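PDB 5C2I: Alr1585 protein from Nostoc sp., which probably acts as a dye-decolorizing (DyP-type) peroxidase, a heme enzyme that uses hydrogen peroxide to oxidise organic substrates such as dyes. Local coordinates for residues Phe386-Ser391 and Asn395-Met400; Lys231-Ser236 and Gly359-Arg364. The protein carries 1 engineered substitution. All coordinates share one frame; numbering follows the deposited sequence.

Interaction 1 (Phe386-Ser391 and Asn395-Met400); sequences FLCFQS and NQFNFM. With HEM (protoporphyrin IX containing Fe), chain E; EDO (1,2-ethanediol), chain G.
Phe386 and Phe397 both hold CG opposite the backbone N (chi1 179° and 170°), and this swings the two rings toward each other at the edge of the heme. The contact lies in the C-terminal part of the dimeric alpha+beta barrel fold: strand 383-390 ends, a short loop follows, and the first turn of helix 397-405 packs across the strand. The rings meet obliquely, their planes 50° apart, with Phe386 CE2 3.7 Å from Phe397 CD1. Flat, apolar phenylalanine suits both places. Phe386 has the heme methyl CMC over one face and brings CE1 to within 3.5 Å of heme C2C, on the side of the heme where a water binds the iron, while Phe397 CE1 lies 3.5 Å from the vinyl carbon CBC. Cys388 SG adds a sulfur-aromatic contact, oblique to the Phe397 ring. Beyond this apolar end, two glutamines lie alongside one another, pointing opposite ways. Gln390 bends at chi2, and its OE1 accepts the N-H of Phe397, just after the N-cap residue Gln396, at 3.0 Å and in the carbonyl plane; its NE2 donates to Tyr253 O of the neighbouring strand 250-261. A glutamine thus joins helix start and sheet with one amide. Gln396 gives NE2 to the backbone oxygens of Arg361 and Ser236, and its OE1 accepts from ethanediol O1 at 2.8 Å and, weakly, from Ser391 N at 3.2 Å.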
loop_
_atom_site.group_PDB
_atom_site.type_symbol
_atom_site.label_atom_id
_atom_site.label_comp_id
_atom_site.label_asym_id
_atom_site.label_seq_id
_atom_site.Cartn_x
_atom_site.Cartn_y
_atom_site.Cartn_z
ATOM N N PHE A 386 3.541 27.540 9.727
ATOM C CA PHE A 386 2.328 28.115 10.310
ATOM C C PHE A 386 1.841 29.257 9.448
ATOM O O PHE A 386 2.552 30.256 9.279
ATOM C CB PHE A 386 2.613 28.610 11.740
ATOM C CG PHE A 386 1.439 29.240 12.417
ATOM C CD1 PHE A 386 0.515 28.450 13.107
ATOM C CD2 PHE A 386 1.213 30.628 12.309
ATOM C CE1 PHE A 386 -0.570 29.034 13.756
ATOM C CE2 PHE A 386 0.120 31.216 12.955
ATOM C CZ PHE A 386 -0.787 30.414 13.661
ATOM N N LEU A 387 0.662 29.097 8.863
ATOM C CA LEU A 387 0.008 30.188 8.118
ATOM C C LEU A 387 -1.358 30.412 8.726
ATOM O O LEU A 387 -2.067 29.441 8.968
ATOM C CB LEU A 387 -0.195 29.821 6.650
ATOM C CG LEU A 387 1.033 29.846 5.717
ATOM C CD1 LEU A 387 1.920 28.627 5.950
ATOM C CD2 LEU A 387 0.558 29.844 4.275
ATOM N N CYS A 388 -1.730 31.666 8.961
ATOM C CA CYS A 388 -3.103 31.951 9.319
ATOM C C CYS A 388 -3.565 33.271 8.719
ATOM O O CYS A 388 -2.742 34.163 8.461
ATOM C CB CYS A 388 -3.307 31.912 10.831
ATOM S SG CYS A 388 -2.675 33.324 11.763
ATOM N N PHE A 389 -4.888 33.374 8.559
ATOM C CA PHE A 389 -5.563 34.521 8.014
ATOM C C PHE A 389 -6.449 35.205 9.046
ATOM O O PHE A 389 -6.966 34.559 9.997
ATOM C CB PHE A 389 -6.390 34.128 6.780
ATOM C CG PHE A 389 -5.580 33.806 5.588
ATOM C CD1 PHE A 389 -4.933 34.817 4.854
ATOM C CD2 PHE A 389 -5.475 32.482 5.125
ATOM C CE1 PHE A 389 -4.169 34.488 3.733
ATOM C CE2 PHE A 389 -4.726 32.174 4.013
ATOM C CZ PHE A 389 -4.073 33.168 3.309
ATOM N N GLN A 390 -6.607 36.508 8.869
ATOM C CA GLN A 390 -7.386 37.342 9.758
ATOM C C GLN A 390 -7.571 38.693 9.102
ATOM O O GLN A 390 -6.853 39.036 8.146
ATOM C CB GLN A 390 -6.701 37.567 11.079
ATOM C CG GLN A 390 -5.274 38.087 10.948
ATOM C CD GLN A 390 -4.248 37.017 11.246
ATOM O OE1 GLN A 390 -4.039 36.664 12.392
ATOM N NE2 GLN A 390 -3.555 36.539 10.213
ATOM N N SER A 391 -8.560 39.452 9.584
ATOM C CA SER A 391 -8.746 40.807 9.110
ATOM C C SER A 391 -7.918 41.839 9.905
ATOM O O SER A 391 -7.790 42.990 9.475
ATOM C CB SER A 391 -10.213 41.199 9.163
ATOM O OG SER A 391 -10.712 41.119 10.484
ATOM N N ASN A 395 -5.397 42.238 16.589
ATOM C CA ASN A 395 -6.495 41.684 17.356
ATOM C C ASN A 395 -6.666 40.156 17.250
ATOM O O ASN A 395 -7.381 39.546 18.049
ATOM C CB ASN A 395 -7.794 42.328 16.923
ATOM C CG ASN A 395 -8.908 42.052 17.924
ATOM O OD1 ASN A 395 -8.788 42.392 19.074
ATOM N ND2 ASN A 395 -9.973 41.405 17.478
ATOM N N GLN A 396 -5.972 39.525 16.307
ATOM C CA GLN A 396 -6.120 38.078 16.073
ATOM C C GLN A 396 -4.799 37.354 16.366
ATOM O O GLN A 396 -4.495 37.182 17.531
ATOM C CB GLN A 396 -6.788 37.808 14.698
ATOM C CG GLN A 396 -8.213 38.374 14.758
ATOM C CD GLN A 396 -8.972 38.416 13.439
ATOM O OE1 GLN A 396 -8.972 39.430 12.733
ATOM N NE2 GLN A 396 -9.603 37.310 13.092
ATOM N N PHE A 397 -3.986 36.978 15.382
ATOM C CA PHE A 397 -2.764 36.254 15.719
ATOM C C PHE A 397 -1.930 36.920 16.842
ATOM O O PHE A 397 -1.495 36.230 17.772
ATOM C CB PHE A 397 -1.852 35.982 14.527
ATOM C CG PHE A 397 -0.527 35.459 14.935
ATOM C CD1 PHE A 397 -0.369 34.113 15.241
ATOM C CD2 PHE A 397 0.555 36.304 15.107
ATOM C CE1 PHE A 397 0.865 33.646 15.726
ATOM C CE2 PHE A 397 1.760 35.835 15.565
ATOM C CZ PHE A 397 1.915 34.499 15.875
ATOM N N ASN A 398 -1.585 38.202 16.698
ATOM C CA ASN A 398 -0.692 38.814 17.687
ATOM C C ASN A 398 -1.302 38.784 19.085
ATOM O O ASN A 398 -0.583 38.610 20.088
ATOM C CB ASN A 398 -0.312 40.254 17.327
ATOM C CG ASN A 398 0.827 40.344 16.323
ATOM O OD1 ASN A 398 1.160 39.384 15.635
ATOM N ND2 ASN A 398 1.411 41.520 16.226
ATOM N N PHE A 399 -2.608 39.026 19.143
ATOM C CA PHE A 399 -3.375 38.991 20.394
ATOM C C PHE A 399 -3.327 37.600 21.023
ATOM O O PHE A 399 -3.025 37.466 22.194
ATOM C CB PHE A 399 -4.808 39.426 20.120
ATOM C CG PHE A 399 -5.590 39.785 21.342
ATOM C CD1 PHE A 399 -6.189 38.790 22.121
ATOM C CD2 PHE A 399 -5.792 41.121 21.689
ATOM C CE1 PHE A 399 -6.927 39.128 23.250
ATOM C CE2 PHE A 399 -6.556 41.455 22.797
ATOM C CZ PHE A 399 -7.091 40.456 23.611
ATOM N N MET A 400 -3.567 36.573 20.205
ATOM C CA MET A 400 -3.615 35.219 20.662
ATOM C C MET A 400 -2.251 34.808 21.257
ATOM O O MET A 400 -2.195 34.238 22.359
ATOM C CB MET A 400 -4.035 34.309 19.535
ATOM C CG MET A 400 -4.285 32.881 19.900
ATOM S SD MET A 400 -4.924 31.951 18.494
ATOM C CE MET A 400 -6.598 32.564 18.463
HETATM C CHA HEM E . -5.229 24.037 17.852
HETATM C CHB HEM E . -0.793 22.173 17.521
HETATM C CHC HEM E . 1.010 26.625 16.929
HETATM C CHD HEM E . -3.403 28.457 17.518
HETATM C C1A HEM E . -4.174 23.139 17.835
HETATM C C2A HEM E . -4.293 21.731 18.027
HETATM C C3A HEM E . -3.048 21.214 17.933
HETATM C C4A HEM E . -2.173 22.289 17.660
HETATM C CMA HEM E . -2.638 19.769 18.030
HETATM C CAA HEM E . -5.573 20.927 18.288
HETATM C CBA HEM E . -6.363 20.430 17.074
HETATM C CGA HEM E . -6.815 21.616 16.267
HETATM O O1A HEM E . -7.866 22.260 16.554
HETATM O O2A HEM E . -6.126 21.960 15.306
HETATM C C1B HEM E . 0.065 23.246 17.284
HETATM C C2B HEM E . 1.480 23.111 17.064
HETATM C C3B HEM E . 1.973 24.324 16.860
HETATM C C4B HEM E . 0.841 25.239 17.022
HETATM C CMB HEM E . 2.217 21.820 17.037
HETATM C CAB HEM E . 3.341 24.786 16.518
HETATM C CBB HEM E . 4.263 24.019 15.909
HETATM C C1C HEM E . -0.039 27.545 17.090
HETATM C C2C HEM E . 0.087 28.917 17.161
HETATM C C3C HEM E . -1.169 29.431 17.353
HETATM C C4C HEM E . -2.054 28.347 17.370
HETATM C CMC HEM E . 1.334 29.737 16.998
HETATM C CAC HEM E . -1.593 30.817 17.545
HETATM C CBC HEM E . -0.922 31.809 18.077
HETATM C C1D HEM E . -4.243 27.346 17.533
HETATM C C2D HEM E . -5.692 27.502 17.607
HETATM C C3D HEM E . -6.203 26.286 17.748
HETATM C C4D HEM E . -5.032 25.383 17.704
HETATM C CMD HEM E . -6.499 28.789 17.566
HETATM C CAD HEM E . -7.662 25.940 17.824
HETATM C CBD HEM E . -8.234 26.016 19.244
HETATM C CGD HEM E . -9.693 25.699 19.213
HETATM O O1D HEM E . -10.071 24.792 19.949
HETATM O O2D HEM E . -10.524 26.331 18.474
HETATM N NA HEM E . -2.862 23.478 17.687
HETATM N NB HEM E . -0.231 24.507 17.323
HETATM N NC HEM E . -1.335 27.186 17.316
HETATM N ND HEM E . -3.878 26.069 17.672
HETATM FE FE HEM E . -2.107 25.318 17.535
HETATM C C1 EDO G . -11.439 41.744 13.895
HETATM O O1 EDO G . -10.152 41.361 14.395
HETATM C C2 EDO G . -12.633 41.009 14.506
HETATM O O2 EDO G . -12.581 39.584 14.475
HETATM O O HOH W 1 -2.158 25.331 15.197
#

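Interaction 2 (Lys231-Ser236 and Gly359-Arg364); sequences KAPLDS and GHRITR. With HEM (protoporphyrin IX containing Fe), chain E; EDO (1,2-ethanediol), chain G.
Lys231 O receives two hydrogen bonds from the end of Arg361, NH1 at 3.0 Å and NH2 at 3.1 Å, and lies in the guanidinium plane. Both nitrogens reach the oxygen from the same face of its carbonyl plane, NH1 well above it and NH2 only tilted from it. A bend at chi3 (-70°) helps turn the planar group to this position, where Ala232 CB lies over one guanidinium face, 3.4 Å from NH2; the small methyl allows so close an approach. The third guanidinium nitrogen, NE, donates to Arg358 O. Replacing Arg361 by alanine is likely to leave Lys231 O and Arg358 O without these donors and to open a gap beside the Ala232 methyl. At the start of the 3-10 turn, Pro233 O accepts from Ser236 N and, at 2.7 Å, from Ser236 OG. Water bridges the segments as well, donating to Ser236 O and accepting from Thr363 OG1. At the far end, Arg364 lays its guanidinium against heme C4D and bonds propionate O2A through NH1 and NH2; NH2 also donates to Ser206 O, and NH1 to the iron-bound water at 2.9 Å, an arrangement typical of the distal heme pocket of DyP-type peroxidases.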
loop_
_atom_site.group_PDB
_atom_site.type_symbol
_atom_site.label_atom_id
_atom_site.label_comp_id
_atom_site.label_asym_id
_atom_site.label_seq_id
_atom_site.Cartn_x
_atom_site.Cartn_y
_atom_site.Cartn_z
ATOM N N LYS A 231 -18.988 28.934 13.160
ATOM C CA LYS A 231 -19.139 29.955 12.155
ATOM C C LYS A 231 -18.508 31.261 12.592
ATOM O O LYS A 231 -18.400 31.557 13.779
ATOM C CB LYS A 231 -20.627 30.213 11.863
ATOM C CG LYS A 231 -21.291 29.026 11.184
ATOM C CD LYS A 231 -22.728 29.278 10.739
ATOM C CE LYS A 231 -23.868 29.439 11.692
ATOM N NZ LYS A 231 -23.713 28.748 12.966
ATOM N N ALA A 232 -18.069 32.039 11.627
ATOM C CA ALA A 232 -17.503 33.368 11.891
ATOM C C ALA A 232 -17.950 34.342 10.803
ATOM O O ALA A 232 -18.215 33.924 9.664
ATOM C CB ALA A 232 -15.993 33.303 11.926
ATOM N N PRO A 233 -18.066 35.644 11.150
ATOM C CA PRO A 233 -18.476 36.625 10.142
ATOM C C PRO A 233 -17.338 36.879 9.185
ATOM O O PRO A 233 -16.165 36.750 9.554
ATOM C CB PRO A 233 -18.787 37.864 10.973
ATOM C CG PRO A 233 -17.943 37.735 12.178
ATOM C CD PRO A 233 -17.811 36.256 12.451
ATOM N N LEU A 234 -17.665 37.303 7.981
ATOM C CA LEU A 234 -16.653 37.616 6.993
ATOM C C LEU A 234 -15.664 38.683 7.438
ATOM O O LEU A 234 -14.516 38.605 7.063
ATOM C CB LEU A 234 -17.260 37.986 5.636
ATOM C CG LEU A 234 -17.902 36.827 4.856
ATOM C CD1 LEU A 234 -18.543 37.414 3.602
ATOM C CD2 LEU A 234 -16.896 35.776 4.481
ATOM N N ASP A 235 -16.105 39.629 8.250
ATOM C CA ASP A 235 -15.197 40.681 8.719
ATOM C C ASP A 235 -14.163 40.231 9.748
ATOM O O ASP A 235 -13.294 41.023 10.122
ATOM C CB ASP A 235 -15.954 41.937 9.166
ATOM C CG ASP A 235 -16.692 41.777 10.448
ATOM O OD1 ASP A 235 -16.690 40.725 11.086
ATOM O OD2 ASP A 235 -17.276 42.767 10.862
ATOM N N SER A 236 -14.208 38.955 10.146
ATOM C CA SER A 236 -13.166 38.385 10.968
ATOM C C SER A 236 -12.000 37.831 10.129
ATOM O O SER A 236 -10.970 37.432 10.677
ATOM C CB SER A 236 -13.696 37.301 11.903
ATOM O OG SER A 236 -13.980 36.159 11.104
ATOM N N GLY A 359 -13.883 37.213 18.480
ATOM C CA GLY A 359 -13.321 38.085 17.465
ATOM C C GLY A 359 -11.809 37.946 17.347
ATOM O O GLY A 359 -11.223 38.408 16.355
ATOM N N HIS A 360 -11.175 37.269 18.315
ATOM C CA HIS A 360 -9.745 37.020 18.280
ATOM C C HIS A 360 -9.337 35.767 17.525
ATOM O O HIS A 360 -8.135 35.503 17.385
ATOM C CB HIS A 360 -9.144 36.956 19.696
ATOM C CG HIS A 360 -9.427 38.155 20.537
ATOM N ND1 HIS A 360 -8.985 39.425 20.209
ATOM C CD2 HIS A 360 -10.178 38.293 21.656
ATOM C CE1 HIS A 360 -9.400 40.284 21.131
ATOM N NE2 HIS A 360 -10.146 39.619 22.007
ATOM N N ARG A 361 -10.291 34.992 17.026
ATOM C CA ARG A 361 -9.984 33.726 16.364
ATOM C C ARG A 361 -9.132 33.937 15.115
ATOM O O ARG A 361 -9.209 34.984 14.467
ATOM C CB ARG A 361 -11.286 32.997 15.960
ATOM C CG ARG A 361 -12.062 32.332 17.099
ATOM C CD ARG A 361 -13.355 31.664 16.619
ATOM N NE ARG A 361 -14.351 32.664 16.221
ATOM C CZ ARG A 361 -15.512 32.369 15.605
ATOM N NH1 ARG A 361 -15.817 31.118 15.322
ATOM N NH2 ARG A 361 -16.350 33.341 15.277
ATOM N N ILE A 362 -8.410 32.892 14.739
ATOM C CA ILE A 362 -7.623 32.878 13.524
ATOM C C ILE A 362 -8.028 31.683 12.652
ATOM O O ILE A 362 -8.517 30.678 13.140
ATOM C CB ILE A 362 -6.120 32.768 13.827
ATOM C CG1 ILE A 362 -5.805 31.526 14.665
ATOM C CG2 ILE A 362 -5.629 34.043 14.531
ATOM C CD1 ILE A 362 -4.308 31.204 14.727
ATOM N N THR A 363 -7.827 31.825 11.344
ATOM C CA THR A 363 -8.163 30.768 10.404
ATOM C C THR A 363 -6.854 30.161 9.911
ATOM O O THR A 363 -6.058 30.827 9.247
ATOM C CB THR A 363 -8.977 31.364 9.249
ATOM O OG1 THR A 363 -10.200 31.921 9.749
ATOM C CG2 THR A 363 -9.292 30.327 8.164
ATOM N N ARG A 364 -6.591 28.926 10.301
ATOM C CA ARG A 364 -5.266 28.315 10.115
ATOM C C ARG A 364 -5.187 27.581 8.747
ATOM O O ARG A 364 -6.148 26.867 8.326
ATOM C CB ARG A 364 -4.969 27.381 11.278
ATOM C CG ARG A 364 -4.778 28.149 12.591
ATOM C CD ARG A 364 -4.559 27.221 13.785
ATOM N NE ARG A 364 -5.812 26.508 14.020
ATOM C CZ ARG A 364 -5.912 25.231 14.368
ATOM N NH1 ARG A 364 -4.841 24.496 14.570
ATOM N NH2 ARG A 364 -7.097 24.688 14.520
HETATM C CHA HEM E . -5.229 24.037 17.852
HETATM C CHB HEM E . -0.793 22.173 17.521
HETATM C CHC HEM E . 1.010 26.625 16.929
HETATM C CHD HEM E . -3.403 28.457 17.518
HETATM C C1A HEM E . -4.174 23.139 17.835
HETATM C C2A HEM E . -4.293 21.731 18.027
HETATM C C3A HEM E . -3.048 21.214 17.933
HETATM C C4A HEM E . -2.173 22.289 17.660
HETATM C CMA HEM E . -2.638 19.769 18.030
HETATM C CAA HEM E . -5.573 20.927 18.288
HETATM C CBA HEM E . -6.363 20.430 17.074
HETATM C CGA HEM E . -6.815 21.616 16.267
HETATM O O1A HEM E . -7.866 22.260 16.554
HETATM O O2A HEM E . -6.126 21.960 15.306
HETATM C C1B HEM E . 0.065 23.246 17.284
HETATM C C2B HEM E . 1.480 23.111 17.064
HETATM C C3B HEM E . 1.973 24.324 16.860
HETATM C C4B HEM E . 0.841 25.239 17.022
HETATM C CMB HEM E . 2.217 21.820 17.037
HETATM C CAB HEM E . 3.341 24.786 16.518
HETATM C CBB HEM E . 4.263 24.019 15.909
HETATM C C1C HEM E . -0.039 27.545 17.090
HETATM C C2C HEM E . 0.087 28.917 17.161
HETATM C C3C HEM E . -1.169 29.431 17.353
HETATM C C4C HEM E . -2.054 28.347 17.370
HETATM C CMC HEM E . 1.334 29.737 16.998
HETATM C CAC HEM E . -1.593 30.817 17.545
HETATM C CBC HEM E . -0.922 31.809 18.077
HETATM C C1D HEM E . -4.243 27.346 17.533
HETATM C C2D HEM E . -5.692 27.502 17.607
HETATM C C3D HEM E . -6.203 26.286 17.748
HETATM C C4D HEM E . -5.032 25.383 17.704
HETATM C CMD HEM E . -6.499 28.789 17.566
HETATM C CAD HEM E . -7.662 25.940 17.824
HETATM C CBD HEM E . -8.234 26.016 19.244
HETATM C CGD HEM E . -9.693 25.699 19.213
HETATM O O1D HEM E . -10.071 24.792 19.949
HETATM O O2D HEM E . -10.524 26.331 18.474
HETATM N NA HEM E . -2.862 23.478 17.687
HETATM N NB HEM E . -0.231 24.507 17.323
HETATM N NC HEM E . -1.335 27.186 17.316
HETATM N ND HEM E . -3.878 26.069 17.672
HETATM FE FE HEM E . -2.107 25.318 17.535
HETATM C C1 EDO G . -11.439 41.744 13.895
HETATM O O1 EDO G . -10.152 41.361 14.395
HETATM C C2 EDO G . -12.633 41.009 14.506
HETATM O O2 EDO G . -12.581 39.584 14.475
HETATM O O HOH W 2 -9.997 34.351 10.794
HETATM O O HOH W 1 -2.158 25.331 15.197
#

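In the fold
Interactions 1 and 2 lie about 9 Å apart, centre to centre, and each has one segment reaching the same antiparallel sheet, where strands 363-369 and 383-390 are neighbours. Two probable hydrogen bonds join them directly: Ser391 OG to Asp235 O at 2.6 Å, and His360 ND1 to Asn395 O at 2.7 Å, the latter beside a stack of His360 on Phe399. A 1,2-ethanediol, probably from the crystallisation liquor, spans the same seam, bonded to Gly359 O, Gln396 OE1 and Asn395 ND2. Both contacts run into the heme pocket. The iron-bound water sits 2.3 Å from FE on the side where Phe386 and Arg364 lie, so each contact contributes a side chain to this distal face.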